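Local atomic coordinates of glycerophosphoryl diester phosphodiesterase (Parabacteroides distasonis, PDB entry 3MZ2), a protein that probably hydrolyses glycerophosphodiesters to glycerol 3-phosphate and an alcohol. Residues P68-T71 and V75-L78; V77-D82 and R86-T91; Q149-M154 and P178-E183. One frame throughout, in Å; residues are numbered along the deposited sequence.

Contact 1: residues P68-T71 and V75-L78; sequences PRLT and VIVL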
loop_
_atom_site.group_PDB
_atom_site.type_symbol
_atom_site.label_atom_id
_atom_site.label_comp_id
_atom_site.label_asym_id
_atom_site.label_seq_id
_atom_site.Cartn_x
_atom_site.Cartn_y
_atom_site.Cartn_z
ATOM N N PRO A 68 1.502 11.633 -1.509
ATOM C CA PRO A 68 2.569 11.785 -2.498
ATOM C C PRO A 68 2.652 10.578 -3.424
ATOM O O PRO A 68 2.558 9.433 -2.981
ATOM C CB PRO A 68 3.856 11.920 -1.664
ATOM C CG PRO A 68 3.478 11.788 -0.256
ATOM C CD PRO A 68 2.036 11.357 -0.169
ATOM N N ARG A 69 2.760 10.848 -4.717
ATOM C CA ARG A 69 2.949 9.805 -5.699
ATOM C C ARG A 69 3.673 10.366 -6.930
ATOM O O ARG A 69 3.840 11.568 -7.101
ATOM C CB ARG A 69 1.623 9.140 -6.121
ATOM C CG ARG A 69 0.678 10.032 -6.842
ATOM C CD ARG A 69 -0.457 9.275 -7.556
ATOM N NE ARG A 69 -1.253 8.369 -6.693
ATOM C CZ ARG A 69 -1.189 7.046 -6.738
ATOM N NH1 ARG A 69 -0.322 6.431 -7.527
ATOM N NH2 ARG A 69 -1.964 6.342 -5.926
ATOM N N LEU A 70 4.084 9.460 -7.779
ATOM C CA LEU A 70 5.034 9.762 -8.842
ATOM C C LEU A 70 4.421 9.954 -10.231
ATOM O O LEU A 70 3.533 9.221 -10.658
ATOM C CB LEU A 70 6.065 8.627 -8.921
ATOM C CG LEU A 70 7.017 8.428 -7.769
ATOM C CD1 LEU A 70 7.853 7.130 -7.950
ATOM C CD2 LEU A 70 7.901 9.676 -7.615
ATOM N N THR A 71 4.955 10.918 -10.961
ATOM C CA THR A 71 4.601 11.139 -12.360
ATOM C C THR A 71 5.471 10.281 -13.250
ATOM O O THR A 71 6.382 9.583 -12.761
ATOM C CB THR A 71 4.852 12.596 -12.750
ATOM O OG1 THR A 71 6.253 12.874 -12.650
ATOM C CG2 THR A 71 4.074 13.564 -11.842
ATOM N N VAL A 75 8.531 13.047 -10.737
ATOM C CA VAL A 75 8.178 14.178 -9.917
ATOM C C VAL A 75 7.153 13.668 -8.903
ATOM O O VAL A 75 6.255 12.913 -9.260
ATOM C CB VAL A 75 7.623 15.312 -10.766
ATOM C CG1 VAL A 75 7.161 16.504 -9.890
ATOM C CG2 VAL A 75 8.699 15.751 -11.780
ATOM N N ILE A 76 7.319 14.061 -7.645
ATOM C CA ILE A 76 6.328 13.744 -6.625
ATOM C C ILE A 76 5.208 14.803 -6.600
ATOM O O ILE A 76 5.453 16.002 -6.338
ATOM C CB ILE A 76 6.946 13.620 -5.207
ATOM C CG1 ILE A 76 8.102 12.634 -5.189
ATOM C CG2 ILE A 76 5.862 13.216 -4.172
ATOM C CD1 ILE A 76 8.931 12.787 -3.956
ATOM N N VAL A 77 3.980 14.331 -6.869
ATOM C CA VAL A 77 2.777 15.158 -6.808
ATOM C C VAL A 77 1.830 14.633 -5.721
ATOM O O VAL A 77 2.042 13.563 -5.197
ATOM C CB VAL A 77 2.063 15.207 -8.186
ATOM C CG1 VAL A 77 2.942 15.828 -9.249
ATOM C CG2 VAL A 77 1.615 13.804 -8.649
ATOM N N LEU A 78 0.808 15.421 -5.357
ATOM C CA LEU A 78 -0.172 15.004 -4.361
ATOM C C LEU A 78 -1.421 14.586 -5.117
ATOM O O LEU A 78 -2.018 15.424 -5.781
ATOM C CB LEU A 78 -0.534 16.167 -3.446
ATOM C CG LEU A 78 0.657 16.817 -2.752
ATOM C CD1 LEU A 78 0.219 17.865 -1.745
ATOM C CD2 LEU A 78 1.565 15.817 -2.107
#

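Contact 2: residues V77-D82 and R86-T91; sequences VLFHDD and RTSNGT. With SO4 (sulfate ion), chain C.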
loop_
_atom_site.group_PDB
_atom_site.type_symbol
_atom_site.label_atom_id
_atom_site.label_comp_id
_atom_site.label_asym_id
_atom_site.label_seq_id
_atom_site.Cartn_x
_atom_site.Cartn_y
_atom_site.Cartn_z
ATOM N N VAL A 77 3.980 14.331 -6.869
ATOM C CA VAL A 77 2.777 15.158 -6.808
ATOM C C VAL A 77 1.830 14.633 -5.721
ATOM O O VAL A 77 2.042 13.563 -5.197
ATOM C CB VAL A 77 2.063 15.207 -8.186
ATOM C CG1 VAL A 77 2.942 15.828 -9.249
ATOM C CG2 VAL A 77 1.615 13.804 -8.649
ATOM N N LEU A 78 0.808 15.421 -5.357
ATOM C CA LEU A 78 -0.172 15.004 -4.361
ATOM C C LEU A 78 -1.421 14.586 -5.117
ATOM O O LEU A 78 -2.018 15.424 -5.781
ATOM C CB LEU A 78 -0.534 16.167 -3.446
ATOM C CG LEU A 78 0.657 16.817 -2.752
ATOM C CD1 LEU A 78 0.219 17.865 -1.745
ATOM C CD2 LEU A 78 1.565 15.817 -2.107
ATOM N N PHE A 79 -1.805 13.325 -4.984
ATOM C CA PHE A 79 -2.955 12.781 -5.666
ATOM C C PHE A 79 -3.218 11.380 -5.090
ATOM O O PHE A 79 -2.324 10.525 -5.123
ATOM C CB PHE A 79 -2.689 12.676 -7.190
ATOM C CG PHE A 79 -3.937 12.529 -7.989
ATOM C CD1 PHE A 79 -4.660 13.657 -8.369
ATOM C CD2 PHE A 79 -4.421 11.276 -8.327
ATOM C CE1 PHE A 79 -5.823 13.535 -9.066
ATOM C CE2 PHE A 79 -5.601 11.164 -9.018
ATOM C CZ PHE A 79 -6.285 12.294 -9.398
ATOM N N HIS A 80 -4.426 11.130 -4.598
ATOM C CA HIS A 80 -4.672 9.879 -3.874
ATOM C C HIS A 80 -4.770 8.619 -4.746
ATOM O O HIS A 80 -4.093 7.638 -4.494
ATOM C CB HIS A 80 -5.922 9.989 -3.000
ATOM C CG HIS A 80 -6.237 8.718 -2.268
ATOM N ND1 HIS A 80 -7.007 7.718 -2.837
ATOM C CD2 HIS A 80 -5.792 8.226 -1.089
ATOM C CE1 HIS A 80 -7.074 6.698 -1.995
ATOM N NE2 HIS A 80 -6.367 6.989 -0.920
ATOM N N ASP A 81 -5.650 8.663 -5.730
ATOM C CA ASP A 81 -6.066 7.456 -6.477
ATOM C C ASP A 81 -5.057 7.003 -7.515
ATOM O O ASP A 81 -4.233 7.792 -8.003
ATOM C CB ASP A 81 -7.387 7.672 -7.209
ATOM C CG ASP A 81 -8.562 7.898 -6.294
ATOM O OD1 ASP A 81 -8.479 7.656 -5.060
ATOM O OD2 ASP A 81 -9.602 8.353 -6.814
ATOM N N ASP A 82 -5.221 5.728 -7.885
ATOM C CA ASP A 82 -4.455 5.084 -8.935
ATOM C C ASP A 82 -4.941 5.532 -10.313
ATOM O O ASP A 82 -4.304 5.270 -11.298
ATOM C CB ASP A 82 -4.565 3.525 -8.832
ATOM C CG ASP A 82 -3.944 2.979 -7.556
ATOM O OD1 ASP A 82 -2.996 3.615 -6.998
ATOM O OD2 ASP A 82 -4.418 1.934 -7.080
ATOM N N ARG A 86 -11.718 10.231 -10.573
ATOM C CA ARG A 86 -12.521 10.702 -9.438
ATOM C C ARG A 86 -12.283 12.172 -9.049
ATOM O O ARG A 86 -13.234 12.917 -8.832
ATOM C CB ARG A 86 -12.341 9.778 -8.203
ATOM C CG ARG A 86 -13.298 10.127 -7.034
ATOM C CD ARG A 86 -13.091 9.198 -5.828
ATOM N NE ARG A 86 -11.732 9.315 -5.312
ATOM C CZ ARG A 86 -11.340 10.142 -4.342
ATOM N NH1 ARG A 86 -12.208 10.905 -3.670
ATOM N NH2 ARG A 86 -10.062 10.168 -4.008
ATOM N N THR A 87 -11.023 12.601 -8.937
ATOM C CA THR A 87 -10.760 13.936 -8.412
ATOM C C THR A 87 -10.078 14.838 -9.444
ATOM O O THR A 87 -9.489 15.862 -9.074
ATOM C CB THR A 87 -9.912 13.879 -7.135
ATOM O OG1 THR A 87 -8.628 13.365 -7.457
ATOM C CG2 THR A 87 -10.584 12.978 -6.085
ATOM N N SER A 88 -10.193 14.466 -10.721
ATOM C CA SER A 88 -9.764 15.337 -11.843
ATOM C C SER A 88 -10.580 15.084 -13.133
ATOM O O SER A 88 -11.315 14.096 -13.252
ATOM C CB SER A 88 -8.273 15.149 -12.169
ATOM O OG SER A 88 -8.048 13.991 -12.968
ATOM N N ASN A 89 -10.368 15.949 -14.124
ATOM C CA ASN A 89 -10.961 15.743 -15.449
ATOM C C ASN A 89 -10.072 14.930 -16.398
ATOM O O ASN A 89 -10.294 14.929 -17.607
ATOM C CB ASN A 89 -11.324 17.087 -16.083
ATOM C CG ASN A 89 -10.110 17.943 -16.402
ATOM O OD1 ASN A 89 -8.978 17.648 -15.981
ATOM N ND2 ASN A 89 -10.339 19.024 -17.162
ATOM N N GLY A 90 -9.040 14.281 -15.860
ATOM C CA GLY A 90 -8.157 13.442 -16.654
ATOM C C GLY A 90 -8.614 11.993 -16.668
ATOM O O GLY A 90 -9.564 11.635 -15.970
ATOM N N THR A 91 -7.927 11.177 -17.473
ATOM C CA THR A 91 -8.116 9.727 -17.497
ATOM C C THR A 91 -6.749 9.050 -17.517
ATOM O O THR A 91 -5.767 9.651 -17.959
ATOM C CB THR A 91 -8.947 9.266 -18.727
ATOM O OG1 THR A 91 -8.211 9.534 -19.911
ATOM C CG2 THR A 91 -10.315 9.963 -18.770
HETATM S S SO4 C . -7.004 6.885 2.784
HETATM O O1 SO4 C . -6.578 8.144 2.170
HETATM O O2 SO4 C . -6.713 6.966 4.217
HETATM O O3 SO4 C . -8.445 6.633 2.606
HETATM O O4 SO4 C . -6.315 5.787 2.061
HETATM O O HOH W 1 -7.537 10.938 -6.143
HETATM O O HOH W 2 -10.324 7.946 -9.725
HETATM O O HOH W 3 -8.946 10.331 -8.925
#

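Contact 3: residues Q149-M154 and P178-E183; sequences QLITDM and PNFMFE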
loop_
_atom_site.group_PDB
_atom_site.type_symbol
_atom_site.label_atom_id
_atom_site.label_comp_id
_atom_site.label_asym_id
_atom_site.label_seq_id
_atom_site.Cartn_x
_atom_site.Cartn_y
_atom_site.Cartn_z
ATOM N N GLN A 149 15.139 10.950 2.298
ATOM C CA GLN A 149 16.156 11.893 1.821
ATOM C C GLN A 149 15.561 13.272 1.521
ATOM O O GLN A 149 16.208 14.305 1.791
ATOM C CB GLN A 149 16.843 11.330 0.588
ATOM C CG GLN A 149 17.741 10.137 0.937
ATOM C CD GLN A 149 18.109 9.277 -0.267
ATOM O OE1 GLN A 149 17.500 9.370 -1.337
ATOM N NE2 GLN A 149 19.115 8.410 -0.076
ATOM N N LEU A 150 14.366 13.328 0.952
ATOM C CA LEU A 150 13.752 14.623 0.631
ATOM C C LEU A 150 13.554 15.444 1.898
ATOM O O LEU A 150 13.893 16.604 1.941
ATOM C CB LEU A 150 12.396 14.453 -0.055
ATOM C CG LEU A 150 11.721 15.764 -0.509
ATOM C CD1 LEU A 150 12.580 16.546 -1.482
ATOM C CD2 LEU A 150 10.360 15.433 -1.146
ATOM N N ILE A 151 12.976 14.828 2.936
ATOM C CA ILE A 151 12.715 15.571 4.190
ATOM C C ILE A 151 14.050 16.018 4.855
ATOM O O ILE A 151 14.203 17.176 5.299
ATOM C CB ILE A 151 11.896 14.741 5.182
ATOM C CG1 ILE A 151 10.521 14.462 4.578
ATOM C CG2 ILE A 151 11.720 15.477 6.508
ATOM C CD1 ILE A 151 9.679 13.386 5.378
ATOM N N THR A 152 15.038 15.110 4.883
ATOM C CA THR A 152 16.315 15.382 5.475
ATOM C C THR A 152 17.053 16.474 4.718
ATOM O O THR A 152 17.572 17.425 5.314
ATOM C CB THR A 152 17.190 14.138 5.603
ATOM O OG1 THR A 152 16.459 13.162 6.346
ATOM C CG2 THR A 152 18.534 14.443 6.353
ATOM N N ASP A 153 17.107 16.334 3.390
ATOM C CA ASP A 153 17.863 17.295 2.546
ATOM C C ASP A 153 17.277 18.711 2.658
ATOM O O ASP A 153 18.002 19.702 2.581
ATOM C CB ASP A 153 17.813 16.911 1.064
ATOM C CG ASP A 153 18.627 15.625 0.708
ATOM O OD1 ASP A 153 19.324 15.020 1.554
ATOM O OD2 ASP A 153 18.531 15.231 -0.469
HETATM N N MSE A 154 15.967 18.794 2.868
HETATM C CA MSE A 154 15.206 20.054 2.916
HETATM C C MSE A 154 15.162 20.632 4.331
HETATM O O MSE A 154 14.618 21.735 4.535
HETATM C CB MSE A 154 13.750 19.843 2.452
HETATM C CG MSE A 154 13.604 19.461 0.990
HETATM SE SE MSE A 154 11.772 19.472 0.384
HETATM C CE MSE A 154 11.431 21.403 0.476
ATOM N N PRO A 178 17.124 10.418 13.120
ATOM C CA PRO A 178 16.361 10.371 14.381
ATOM C C PRO A 178 15.592 11.608 14.760
ATOM O O PRO A 178 14.964 11.648 15.828
ATOM C CB PRO A 178 17.462 10.111 15.431
ATOM C CG PRO A 178 18.662 10.709 14.830
ATOM C CD PRO A 178 18.573 10.354 13.375
ATOM N N ASN A 179 15.650 12.639 13.927
ATOM C CA ASN A 179 14.842 13.826 14.112
ATOM C C ASN A 179 13.485 13.718 13.424
ATOM O O ASN A 179 12.671 14.619 13.522
ATOM C CB ASN A 179 15.606 15.047 13.616
ATOM C CG ASN A 179 16.811 15.390 14.510
ATOM O OD1 ASN A 179 16.772 15.213 15.738
ATOM N ND2 ASN A 179 17.896 15.769 13.897
ATOM N N PHE A 180 13.205 12.614 12.733
ATOM C CA PHE A 180 11.882 12.469 12.136
ATOM C C PHE A 180 10.782 12.309 13.200
ATOM O O PHE A 180 10.978 11.680 14.260
ATOM C CB PHE A 180 11.816 11.240 11.261
ATOM C CG PHE A 180 12.552 11.304 9.939
ATOM C CD1 PHE A 180 12.615 12.461 9.161
ATOM C CD2 PHE A 180 13.094 10.136 9.423
ATOM C CE1 PHE A 180 13.313 12.460 7.949
ATOM C CE2 PHE A 180 13.744 10.114 8.216
ATOM C CZ PHE A 180 13.840 11.254 7.475
HETATM N N MSE A 181 9.611 12.837 12.887
HETATM C CA MSE A 181 8.409 12.662 13.704
HETATM C C MSE A 181 7.434 11.794 12.933
HETATM O O MSE A 181 7.291 11.985 11.726
HETATM C CB MSE A 181 7.824 14.017 14.019
HETATM C CG MSE A 181 6.552 14.109 14.810
HETATM SE SE MSE A 181 6.951 14.051 16.721
HETATM C CE MSE A 181 5.363 13.090 17.255
ATOM N N PHE A 182 6.729 10.902 13.632
ATOM C CA PHE A 182 5.866 9.934 12.995
ATOM C C PHE A 182 4.393 10.076 13.346
ATOM O O PHE A 182 4.056 10.379 14.515
ATOM C CB PHE A 182 6.321 8.526 13.392
ATOM C CG PHE A 182 7.710 8.230 12.951
ATOM C CD1 PHE A 182 7.998 8.107 11.605
ATOM C CD2 PHE A 182 8.727 8.122 13.874
ATOM C CE1 PHE A 182 9.292 7.873 11.183
ATOM C CE2 PHE A 182 10.052 7.902 13.473
ATOM C CZ PHE A 182 10.333 7.731 12.142
ATOM N N GLU A 183 3.547 9.769 12.354
ATOM C CA GLU A 183 2.175 9.327 12.640
ATOM C C GLU A 183 2.230 7.784 12.559
ATOM O O GLU A 183 2.484 7.239 11.515
ATOM C CB GLU A 183 1.162 9.881 11.635
ATOM C CG GLU A 183 -0.216 9.301 11.913
ATOM C CD GLU A 183 -1.256 9.678 10.914
ATOM O OE1 GLU A 183 -1.487 10.904 10.739
ATOM O OE2 GLU A 183 -1.878 8.729 10.391
#

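Contact 1: residues P68-T71 and V75-L78
The tight beta hairpin made by the end of strand 63-70 (residues 68-70) and strand 76-78 pairs Arg69 with Val77 at its hydrogen-bonded position. Arg69 N to Val77 O and Val77 N to Arg69 O both measure 2.8 Å. Pro68-Leu78 and Leu70-Ile76 flank this pair as non-hydrogen-bonded positions, and an axis angle of 132° shows how strongly the strands twist. Toward the turn, Thr71 N bonds Val75 O at 2.9 Å. The bond from Val75 N goes back to a side chain, Thr71 OG1, at 3.0 Å; a chi1 of 64° sets that hydroxyl between the backbone N and carbonyl carbon of Thr71, and OG1 also bonds Asp73 in the turn. The same torsion directs Thr71 CG2 across to Val77 CG1, 3.6 Å away. On the other face Ile76 packs against two residues: its CG2 lies unusually close to Pro68 CB, at 3.5 Å, while its CG1 meets Leu70 CD2 at 3.8 Å. Helices 122-129 and 144-153 cover this side through Leu122 and Leu150. Strand 76-78 thus adds an antiparallel partner to strand 63-70, which otherwise pairs in parallel, as the strands of a TIM barrel do.

Contact 2: residues V77-D82 and R86-T91
Arg86 meets Asp81 along almost its whole length. Its CB lies 3.4 Å from Asp81 OD2; CG and CD run on past the same oxygen, CD at 3.7 Å, and a bend at chi3 (61°) brings NE round to the carboxylate. NE donates to the syn lone pair of Asp81 OD2 at 2.8 Å, close to the guanidinium plane. NH2 reaches Asp81 OD1 at 3.2 Å from above the carboxylate plane, completing a side-on, two-nitrogen salt bridge whose planes are 52° apart. NH1 turns to a second carboxylate, Glu47, and Thr87 CG2 lies over the centre of one guanidinium face. Asp81 OD1 also accepts His80 ND1 on its anti side at 2.7 Å, and His80 NE2 bonds sulfate O4 at 3.2 Å. This His-Asp pair matches the HD element of the family's sequence signature; the sulfate, also held by His37 and Arg38, is consistent with a phosphate-binding site at the mouth of the barrel. Beside the salt bridge, Thr87 OG1 approaches Phe79 CZ obliquely at 3.2 Å. Water 1 links Thr87 OG1 to Asp81 N, lying 3.0 Å from the latter, while waters 2 and 3 connect Asp81 OD2 to the backbone nitrogens of Arg86 and Thr87 respectively.

Contact 3: residues Q149-M154 and P178-E183
Phe180 meets helix 144-153 through two neighbouring residues, Ile151 and Thr152, and all of its contact across the two segments is made by the ring. The apolar part is with Ile151. Its CG2 methyl comes to the ring edge, near the ring plane, 3.7 Å from Phe180 CE1 and 4.1 Å from Phe180 CD1, with Ile151 CB behind it at 3.9 Å from CE1. CG2 is turned to the ring edge by a chi1 of -64°, which sets CG2 anti to the backbone N of Ile151 and CG1 beside that nitrogen. The second kind of contact sets a polar atom against carbon: Thr152 OG1 approaches obliquely, 3.4 Å from Phe180 CZ and 3.6 Å from Phe180 CE1, the two side chains crossing at roughly a right angle. The hydroxyl finds its hydrogen-bond partners elsewhere, in Ala148 O one helical turn earlier and in Asn177 ND2. No hydrogen bond joins the two segments, and their nearest CA atoms, those of Thr152 and Phe180, remain 8.5 Å apart, a span bridged by side chains alone. Replacing Phe180 by an alanine would remove the ring and is likely to leave a gap beside Ile151 CG2 and Thr152 OG1, with the helix without its packing partner in this segment. Beyond the pair, the ring also touches Ile162 on strand 160-164 and Phe173 on helix 167-176, while Ile151 rests on Val160 and Ile162. Phe180 therefore fills the junction of two successive helices with the strand between them. The chain continues into strand 182-185, which pairs in parallel with strand 160-164. Such packing of helices against the outside of a parallel sheet is characteristic of the repeated beta-alpha units of a TIM barrel.

In the fold
Along the chain, contacts 1 and 2 follow directly on one another, sharing Val77 and Leu78 of strand 76-78, and contact 3 comes later. The centres of contacts 1 and 2 are about 11 Å apart. Arg69 ties them together, its side chain bonding Phe79 O and His80 O and pairing with Asp82, which is consistent with Arg69 fixing the His80-Asp81 pair relative to the hairpin. Contact 3 lies about 18 Å from contact 1, centre to centre, touching it where Leu150 meets Ile76, and about 26 Å from contact 2, which it does not touch. All three reach the same barrel sheet: contact 2 beside the sulfate, contact 3 in the helical layer outside, with the hairpin touching both.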